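Local structure of uroporphyrinogen III cosynthase (HemD) (Helicobacter pylori, 3P9Z) at residues 123-126 against 127-131; 189-192 against 193-197; 216-219 against 220-223. The protein probably catalyses the cyclisation of the linear tetrapyrrole hydroxymethylbilane to uroporphyrinogen III, with loss of water, in porphyrin and haem biosynthesis. One frame throughout, in Å; residues are numbered along the deposited sequence.

Interaction 1: 123-126 against 127-131; sequences SSLD and TILLE
The N-terminal turn of helix 125-131 is built round the carbonyl of Ser124, the N-cap residue, and the side chain of Thr127, one turn on. Thr127 OG1 donates to Ser124 O over 2.7 Å, lying in the carbonyl plane with a C=O...O angle of 154°. A chi1 of 63° sets OG1 between the backbone N and carbonyl carbon of Thr127, where it can reach back to the turn before. The same oxygen takes two weak backbone bonds, from Thr127 N at 3.1 Å and from Ile128 N at 3.5 Å, and the CD1 end of Ile128 comes to 3.9 Å from Ser123 O. This is the start of the helix in the beta-alpha-beta unit formed with strands 112-118 and 135-146. A malonate ion, probably from the crystallisation liquor, sits at this helix end, bonded by Ser123 OG and Leu125 N and weakly by Ser124 N; the helix dipole would be expected to suit an anion there. Regular helical bonds follow, Leu129 N to Leu125 O at 2.8 Å and Leu130 N to Asp126 O at 3.0 Å. On the buried side the leucine side chains cross obliquely, Leu125 CG meeting Leu129 CD1 at 3.9 Å. Leu129 rests in turn on Phe136 of strand 135-146 and, with Ile128, on Phe105 of helix 105-108.

Interaction 2: 189-192 against 193-197; sequences ISIG and NTTAL
The Gly192 carbonyl, at the N-cap of helix 193-201, is the flat group that receives the first helical bond. Its donor, Ala196 N, lies in the carbonyl plane, 3.1 Å from Gly192 O, with a C=O...N angle of 151° and a nearly straight N-H...O of 166°. Off one face of that plane stand the backbone nitrogens of Thr194 and Thr195, with Thr195 N 3.3 Å from Gly192 O, while the Ser190 side chain is displaced to the other side of it.

Ser190, the last residue of strand 187-190, is pressed against the helix. Its OG comes within 3.2 Å of Ala196 CA and 3.4 Å of Ala196 CB, a close approach of oxygen to carbon, whereas Ala196 N is badly angled for a bond to it. The hydroxyl is instead hydrogen-bonded to Ser206 OG of the neighbouring strand, which satisfies it in a buried place. Thr195 comes from the position before Ala196. Its chi1 of -68° turns CG2 anti to the backbone N and puts this methyl 3.5 Å from Ser190 OG, while OG1, on the other branch, is 3.9 Å from Ile191 CG2. Beyond these, Thr195 touches Phe167, and Ala196 touches Ser206 and Ile208, so the turn rests on the strands either side of 187-190.

Strand 187-190, helix 193-201 and the parallel strand 206-208 form a beta-alpha-beta crossover, right-handed as is usual, and this turn, with glycine at the N-cap, is its strand-to-helix connection.

Interaction 3: 216-219 against 220-223; sequences ACLE and LALS
Leu222 N donates to Leu218 O over 2.7 Å, the shortest of four consecutive backbone bonds in helix 214-223, with the donor nearly along the C=O axis at 162°. The bonds of Leu220 N to Ala216 O (3.1 Å) and Ala221 N to Cys217 O (2.9 Å) run beside it. Ser223 N reaches Glu219 O at 3.0 Å with a more bent N-H...O of 151°. The hydroxyl of the same serine turns back to the carbonyl three residues earlier, Ser223 OG donating to Leu220 O over 2.5 Å from somewhat above the carbonyl plane.

Outside this backbone, Leu218 and Leu222 pack one turn apart. Leu218 CG is carried beside its own carbonyl carbon by a chi1 of -174°, whereas that of Leu222 lies beside the backbone N, and the two different torsions bring the branches together, with Leu218 CG 3.8 Å from Leu222 CD1. Leu222 CG also comes to 3.3 Å from Leu218 O. Leu218 CD1 reaches Ala221 CB only loosely, at 4.4 Å.

The helix packs on one face of the sheet. Cys217 and Ala221 face strand 164-167 at Ile166, with Trp9 and Ile7 of strand 7-10 beside them. Leu218 and Leu222 share Tyr18, and on the far flank Leu220 lies on Ile189 of strand 187-190.

The three contacts follow one another along the chain. The fold has two alpha/beta domains linked by the long strands 19-28 and 135-146, as in other uroporphyrinogen III synthases. Interaction 1, a helical turn, belongs to the domain of strands 40-43, 70-72 and 112-118; interaction 2, a strand-to-helix turn, and interaction 3, another helical turn, lie in the other. Interaction 1 is about 23 Å from interaction 2 and about 34 Å from interaction 3, centre to centre. The latter two, centres about 14 Å apart, touch: Ile189 CD1 packs 3.4 Å from Ala221 CA, so helix 214-223 packs against strand 187-190 and the turn after it. The contacts thus belong to both domains flanking the cleft where this family is thought to bind substrate.

Interaction 1: 123-126 against 127-131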
ATOM      1  N   SER A 123      -7.257   0.688   6.697  1.00 40.96           N
ATOM      2  CA  SER A 123      -7.393  -0.148   7.894  1.00 41.69           C
ATOM      3  C   SER A 123      -8.146   0.531   9.052  1.00 42.24           C
ATOM      4  O   SER A 123      -8.497  -0.127  10.038  1.00 42.35           O
ATOM      5  CB  SER A 123      -6.008  -0.573   8.369  1.00 41.65           C
ATOM      6  OG  SER A 123      -5.274   0.563   8.825  1.00 42.23           O
ATOM      7  N   SER A 124      -8.406   1.834   8.914  1.00 42.61           N
ATOM      8  CA  SER A 124      -8.824   2.700  10.038  1.00 43.16           C
ATOM      9  C   SER A 124      -8.180   2.328  11.383  1.00 43.31           C
ATOM     10  O   SER A 124      -8.864   2.058  12.381  1.00 43.27           O
ATOM     11  CB  SER A 124     -10.356   2.857  10.135  1.00 43.30           C
ATOM     12  OG  SER A 124     -11.031   1.630   9.924  1.00 44.76           O
ATOM     13  N   LEU A 125      -6.850   2.333  11.400  1.00 43.22           N
ATOM     14  CA  LEU A 125      -6.101   2.095  12.626  1.00 43.33           C
ATOM     15  C   LEU A 125      -6.436   3.158  13.681  1.00 43.49           C
ATOM     16  O   LEU A 125      -6.316   2.897  14.870  1.00 43.46           O
ATOM     17  CB  LEU A 125      -4.588   2.027  12.348  1.00 43.28           C
ATOM     18  CG  LEU A 125      -3.616   1.929  13.533  1.00 42.60           C
ATOM     19  CD1 LEU A 125      -3.609   0.548  14.138  1.00 42.08           C
ATOM     20  CD2 LEU A 125      -2.207   2.324  13.118  1.00 42.51           C
ATOM     21  N   ASP A 126      -6.877   4.340  13.244  1.00 43.58           N
ATOM     22  CA  ASP A 126      -7.284   5.390  14.180  1.00 44.07           C
ATOM     23  C   ASP A 126      -8.411   4.945  15.120  1.00 44.07           C
ATOM     24  O   ASP A 126      -8.385   5.271  16.310  1.00 44.41           O
ATOM     25  CB  ASP A 126      -7.645   6.701  13.459  1.00 43.98           C
ATOM     26  CG  ASP A 126      -8.795   6.550  12.460  1.00 45.33           C
ATOM     27  OD1 ASP A 126      -8.785   5.588  11.655  1.00 46.02           O
ATOM     28  OD2 ASP A 126      -9.708   7.417  12.471  1.00 46.74           O
ATOM     29  N   THR A 127      -9.386   4.201  14.593  1.00 43.74           N
ATOM     30  CA  THR A 127     -10.483   3.668  15.409  1.00 43.25           C
ATOM     31  C   THR A 127      -9.948   2.601  16.356  1.00 42.68           C
ATOM     32  O   THR A 127     -10.266   2.613  17.549  1.00 42.69           O
ATOM     33  CB  THR A 127     -11.642   3.077  14.558  1.00 43.24           C
ATOM     34  OG1 THR A 127     -11.172   1.953  13.799  1.00 44.40           O
ATOM     35  CG2 THR A 127     -12.212   4.124  13.618  1.00 43.28           C
ATOM     36  N   ILE A 128      -9.117   1.700  15.820  1.00 41.63           N
ATOM     37  CA  ILE A 128      -8.477   0.643  16.614  1.00 41.04           C
ATOM     38  C   ILE A 128      -7.641   1.217  17.780  1.00 40.57           C
ATOM     39  O   ILE A 128      -7.718   0.733  18.911  1.00 40.19           O
ATOM     40  CB  ILE A 128      -7.611  -0.276  15.722  1.00 41.31           C
ATOM     41  CG1 ILE A 128      -8.475  -0.900  14.604  1.00 41.42           C
ATOM     42  CG2 ILE A 128      -6.916  -1.347  16.574  1.00 41.08           C
ATOM     43  CD1 ILE A 128      -7.692  -1.632  13.498  1.00 41.32           C
ATOM     44  N   LEU A 129      -6.865   2.260  17.500  1.00 39.57           N
ATOM     45  CA  LEU A 129      -6.104   2.946  18.540  1.00 39.11           C
ATOM     46  C   LEU A 129      -7.009   3.586  19.595  1.00 38.98           C
ATOM     47  O   LEU A 129      -6.794   3.392  20.795  1.00 38.48           O
ATOM     48  CB  LEU A 129      -5.172   3.983  17.918  1.00 38.65           C
ATOM     49  CG  LEU A 129      -3.976   3.431  17.135  1.00 38.16           C
ATOM     50  CD1 LEU A 129      -3.262   4.557  16.393  1.00 37.01           C
ATOM     51  CD2 LEU A 129      -3.004   2.666  18.049  1.00 37.07           C
ATOM     52  N   LEU A 130      -8.021   4.330  19.138  1.00 39.31           N
ATOM     53  CA  LEU A 130      -9.019   4.930  20.020  1.00 40.11           C
ATOM     54  C   LEU A 130      -9.694   3.871  20.894  1.00 40.25           C
ATOM     55  O   LEU A 130      -9.869   4.081  22.087  1.00 39.65           O
ATOM     56  CB  LEU A 130     -10.073   5.728  19.232  1.00 40.55           C
ATOM     57  CG  LEU A 130     -11.193   6.391  20.068  1.00 41.20           C
ATOM     58  CD1 LEU A 130     -10.685   7.626  20.828  1.00 42.40           C
ATOM     59  CD2 LEU A 130     -12.397   6.757  19.215  1.00 41.90           C
ATOM     60  N   GLU A 131     -10.040   2.727  20.306  1.00 40.95           N
ATOM     61  CA  GLU A 131     -10.650   1.627  21.068  1.00 41.75           C
ATOM     62  C   GLU A 131      -9.714   1.070  22.133  1.00 41.54           C
ATOM     63  O   GLU A 131     -10.167   0.617  23.175  1.00 41.31           O
ATOM     64  CB  GLU A 131     -11.134   0.503  20.141  1.00 42.28           C
ATOM     65  CG  GLU A 131     -12.474   0.821  19.458  1.00 45.45           C
ATOM     66  CD  GLU A 131     -12.796  -0.091  18.272  1.00 49.50           C
ATOM     67  OE1 GLU A 131     -12.064  -1.087  18.030  1.00 50.42           O
ATOM     68  OE2 GLU A 131     -13.795   0.205  17.575  1.00 50.71           O
TER

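Interaction 2: 189-192 against 193-197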
ATOM      1  N   ILE A 189      -7.311 -12.191 -11.426  1.00 22.15           N
ATOM      2  CA  ILE A 189      -6.739 -12.821 -10.269  1.00 22.27           C
ATOM      3  C   ILE A 189      -6.644 -11.789  -9.148  1.00 22.37           C
ATOM      4  O   ILE A 189      -6.230 -10.651  -9.376  1.00 21.81           O
ATOM      5  CB  ILE A 189      -5.341 -13.413 -10.604  1.00 22.46           C
ATOM      6  CG1 ILE A 189      -5.524 -14.582 -11.595  1.00 23.51           C
ATOM      7  CG2 ILE A 189      -4.591 -13.808  -9.319  1.00 21.98           C
ATOM      8  CD1 ILE A 189      -4.271 -15.381 -11.889  1.00 24.45           C
ATOM      9  N   SER A 190      -7.035 -12.196  -7.941  1.00 22.11           N
ATOM     10  CA  SER A 190      -6.962 -11.328  -6.783  1.00 22.31           C
ATOM     11  C   SER A 190      -5.933 -11.848  -5.819  1.00 22.27           C
ATOM     12  O   SER A 190      -5.871 -13.060  -5.566  1.00 21.31           O
ATOM     13  CB  SER A 190      -8.321 -11.291  -6.084  1.00 21.97           C
ATOM     14  OG  SER A 190      -9.269 -10.637  -6.902  1.00 22.45           O
ATOM     15  N   ILE A 191      -5.143 -10.935  -5.256  1.00 22.16           N
ATOM     16  CA  ILE A 191      -4.145 -11.319  -4.244  1.00 22.06           C
ATOM     17  C   ILE A 191      -4.789 -11.915  -2.976  1.00 22.31           C
ATOM     18  O   ILE A 191      -4.233 -12.827  -2.346  1.00 22.77           O
ATOM     19  CB  ILE A 191      -3.213 -10.114  -3.877  1.00 22.55           C
ATOM     20  CG1 ILE A 191      -1.954 -10.607  -3.127  1.00 22.04           C
ATOM     21  CG2 ILE A 191      -3.998  -9.041  -3.105  1.00 21.66           C
ATOM     22  CD1 ILE A 191      -0.704  -9.672  -3.269  1.00 21.82           C
ATOM     23  N   GLY A 192      -5.961 -11.405  -2.604  1.00 22.13           N
ATOM     24  CA  GLY A 192      -6.676 -11.875  -1.405  1.00 22.15           C
ATOM     25  C   GLY A 192      -8.136 -11.470  -1.523  1.00 22.44           C
ATOM     26  O   GLY A 192      -8.510 -10.809  -2.505  1.00 21.45           O
ATOM     27  N   ASN A 193      -8.952 -11.843  -0.530  1.00 22.65           N
ATOM     28  CA  ASN A 193     -10.410 -11.673  -0.658  1.00 23.38           C
ATOM     29  C   ASN A 193     -10.895 -10.232  -0.606  1.00 23.51           C
ATOM     30  O   ASN A 193     -11.936  -9.918  -1.160  1.00 24.08           O
ATOM     31  CB  ASN A 193     -11.220 -12.609   0.276  1.00 22.52           C
ATOM     32  CG  ASN A 193     -10.915 -12.417   1.781  1.00 24.95           C
ATOM     33  OD1 ASN A 193     -10.347 -11.403   2.233  1.00 23.76           O
ATOM     34  ND2 ASN A 193     -11.310 -13.412   2.562  1.00 23.60           N
ATOM     35  N   THR A 194     -10.154  -9.336   0.038  1.00 24.09           N
ATOM     36  CA  THR A 194     -10.603  -7.950   0.054  1.00 24.49           C
ATOM     37  C   THR A 194     -10.627  -7.401  -1.373  1.00 23.82           C
ATOM     38  O   THR A 194     -11.583  -6.737  -1.776  1.00 23.38           O
ATOM     39  CB  THR A 194      -9.771  -7.043   0.987  1.00 25.55           C
ATOM     40  OG1 THR A 194      -8.430  -7.000   0.521  1.00 27.47           O
ATOM     41  CG2 THR A 194      -9.783  -7.569   2.409  1.00 24.67           C
ATOM     42  N   THR A 195      -9.594  -7.717  -2.145  1.00 23.75           N
ATOM     43  CA  THR A 195      -9.547  -7.348  -3.574  1.00 23.50           C
ATOM     44  C   THR A 195     -10.649  -8.074  -4.354  1.00 23.80           C
ATOM     45  O   THR A 195     -11.417  -7.453  -5.098  1.00 23.43           O
ATOM     46  CB  THR A 195      -8.187  -7.691  -4.180  1.00 23.71           C
ATOM     47  OG1 THR A 195      -7.197  -6.822  -3.607  1.00 25.76           O
ATOM     48  CG2 THR A 195      -8.209  -7.528  -5.733  1.00 21.93           C
ATOM     49  N   ALA A 196     -10.733  -9.383  -4.145  1.00 23.29           N
ATOM     50  CA  ALA A 196     -11.699 -10.214  -4.850  1.00 23.78           C
ATOM     51  C   ALA A 196     -13.141  -9.795  -4.579  1.00 23.58           C
ATOM     52  O   ALA A 196     -13.955  -9.771  -5.495  1.00 23.78           O
ATOM     53  CB  ALA A 196     -11.483 -11.677  -4.504  1.00 22.84           C
ATOM     54  N   LEU A 197     -13.445  -9.457  -3.327  1.00 23.54           N
ATOM     55  CA  LEU A 197     -14.815  -9.102  -2.957  1.00 24.24           C
ATOM     56  C   LEU A 197     -15.196  -7.704  -3.450  1.00 24.32           C
ATOM     57  O   LEU A 197     -16.369  -7.425  -3.738  1.00 24.18           O
ATOM     58  CB  LEU A 197     -15.042  -9.268  -1.442  1.00 24.31           C
ATOM     59  CG  LEU A 197     -14.976 -10.732  -0.960  1.00 24.27           C
ATOM     60  CD1 LEU A 197     -15.014 -10.850   0.569  1.00 24.54           C
ATOM     61  CD2 LEU A 197     -16.105 -11.544  -1.569  1.00 19.92           C
TER

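Interaction 3: 216-219 against 220-223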
ATOM      1  N   ALA A 216       2.502 -16.196  -5.036  1.00 23.81           N
ATOM      2  CA  ALA A 216       1.298 -17.017  -5.176  1.00 23.45           C
ATOM      3  C   ALA A 216       0.372 -16.542  -6.301  1.00 23.15           C
ATOM      4  O   ALA A 216      -0.296 -17.363  -6.927  1.00 23.13           O
ATOM      5  CB  ALA A 216       0.536 -17.110  -3.843  1.00 23.75           C
ATOM      6  N   CYS A 217       0.339 -15.235  -6.572  1.00 22.43           N
ATOM      7  CA  CYS A 217      -0.442 -14.710  -7.692  1.00 22.70           C
ATOM      8  C   CYS A 217       0.083 -15.224  -9.036  1.00 22.92           C
ATOM      9  O   CYS A 217      -0.688 -15.503  -9.963  1.00 22.01           O
ATOM     10  CB  CYS A 217      -0.411 -13.179  -7.727  1.00 22.49           C
ATOM     11  SG  CYS A 217      -1.329 -12.344  -6.427  1.00 25.05           S
ATOM     12  N   LEU A 218       1.404 -15.281  -9.163  1.00 22.94           N
ATOM     13  CA  LEU A 218       1.997 -15.764 -10.400  1.00 23.48           C
ATOM     14  C   LEU A 218       1.801 -17.281 -10.584  1.00 23.79           C
ATOM     15  O   LEU A 218       1.516 -17.731 -11.705  1.00 23.61           O
ATOM     16  CB  LEU A 218       3.477 -15.374 -10.500  1.00 23.17           C
ATOM     17  CG  LEU A 218       4.155 -15.717 -11.827  1.00 23.41           C
ATOM     18  CD1 LEU A 218       3.410 -15.092 -13.030  1.00 23.35           C
ATOM     19  CD2 LEU A 218       5.639 -15.293 -11.799  1.00 23.06           C
ATOM     20  N   GLU A 219       1.942 -18.052  -9.503  1.00 23.53           N
ATOM     21  CA  GLU A 219       1.697 -19.493  -9.585  1.00 25.46           C
ATOM     22  C   GLU A 219       0.299 -19.716 -10.143  1.00 24.64           C
ATOM     23  O   GLU A 219       0.120 -20.461 -11.094  1.00 24.88           O
ATOM     24  CB  GLU A 219       1.836 -20.193  -8.223  1.00 25.47           C
ATOM     25  CG  GLU A 219       3.246 -20.341  -7.726  1.00 28.64           C
ATOM     26  CD  GLU A 219       4.072 -21.346  -8.532  1.00 33.31           C
ATOM     27  OE1 GLU A 219       3.496 -22.306  -9.124  1.00 33.08           O
ATOM     28  OE2 GLU A 219       5.310 -21.177  -8.554  1.00 33.20           O
ATOM     29  N   LEU A 220      -0.678 -19.026  -9.567  1.00 24.77           N
ATOM     30  CA  LEU A 220      -2.057 -19.127 -10.026  1.00 24.87           C
ATOM     31  C   LEU A 220      -2.180 -18.707 -11.492  1.00 25.00           C
ATOM     32  O   LEU A 220      -2.764 -19.441 -12.291  1.00 24.74           O
ATOM     33  CB  LEU A 220      -3.003 -18.312  -9.131  1.00 24.98           C
ATOM     34  CG  LEU A 220      -4.513 -18.294  -9.463  1.00 25.44           C
ATOM     35  CD1 LEU A 220      -5.102 -19.703  -9.624  1.00 25.19           C
ATOM     36  CD2 LEU A 220      -5.268 -17.519  -8.377  1.00 23.36           C
ATOM     37  N   ALA A 221      -1.618 -17.545 -11.843  1.00 24.69           N
ATOM     38  CA  ALA A 221      -1.665 -17.062 -13.227  1.00 25.46           C
ATOM     39  C   ALA A 221      -1.078 -18.072 -14.213  1.00 26.12           C
ATOM     40  O   ALA A 221      -1.691 -18.370 -15.250  1.00 26.26           O
ATOM     41  CB  ALA A 221      -0.964 -15.701 -13.358  1.00 25.37           C
ATOM     42  N   LEU A 222       0.088 -18.619 -13.873  1.00 26.92           N
ATOM     43  CA  LEU A 222       0.766 -19.578 -14.752  1.00 28.29           C
ATOM     44  C   LEU A 222      -0.008 -20.885 -14.908  1.00 29.29           C
ATOM     45  O   LEU A 222       0.039 -21.494 -15.969  1.00 29.58           O
ATOM     46  CB  LEU A 222       2.183 -19.867 -14.273  1.00 27.84           C
ATOM     47  CG  LEU A 222       3.181 -18.706 -14.371  1.00 28.03           C
ATOM     48  CD1 LEU A 222       4.452 -19.065 -13.614  1.00 28.19           C
ATOM     49  CD2 LEU A 222       3.488 -18.387 -15.826  1.00 27.33           C
ATOM     50  N   SER A 223      -0.720 -21.308 -13.866  1.00 30.03           N
ATOM     51  CA  SER A 223      -1.542 -22.516 -13.965  1.00 31.62           C
ATOM     52  C   SER A 223      -2.686 -22.337 -14.974  1.00 32.39           C
ATOM     53  O   SER A 223      -3.331 -23.301 -15.376  1.00 33.08           O
ATOM     54  CB  SER A 223      -2.113 -22.888 -12.596  1.00 31.38           C
ATOM     55  OG  SER A 223      -3.089 -21.946 -12.193  1.00 32.20           O
TER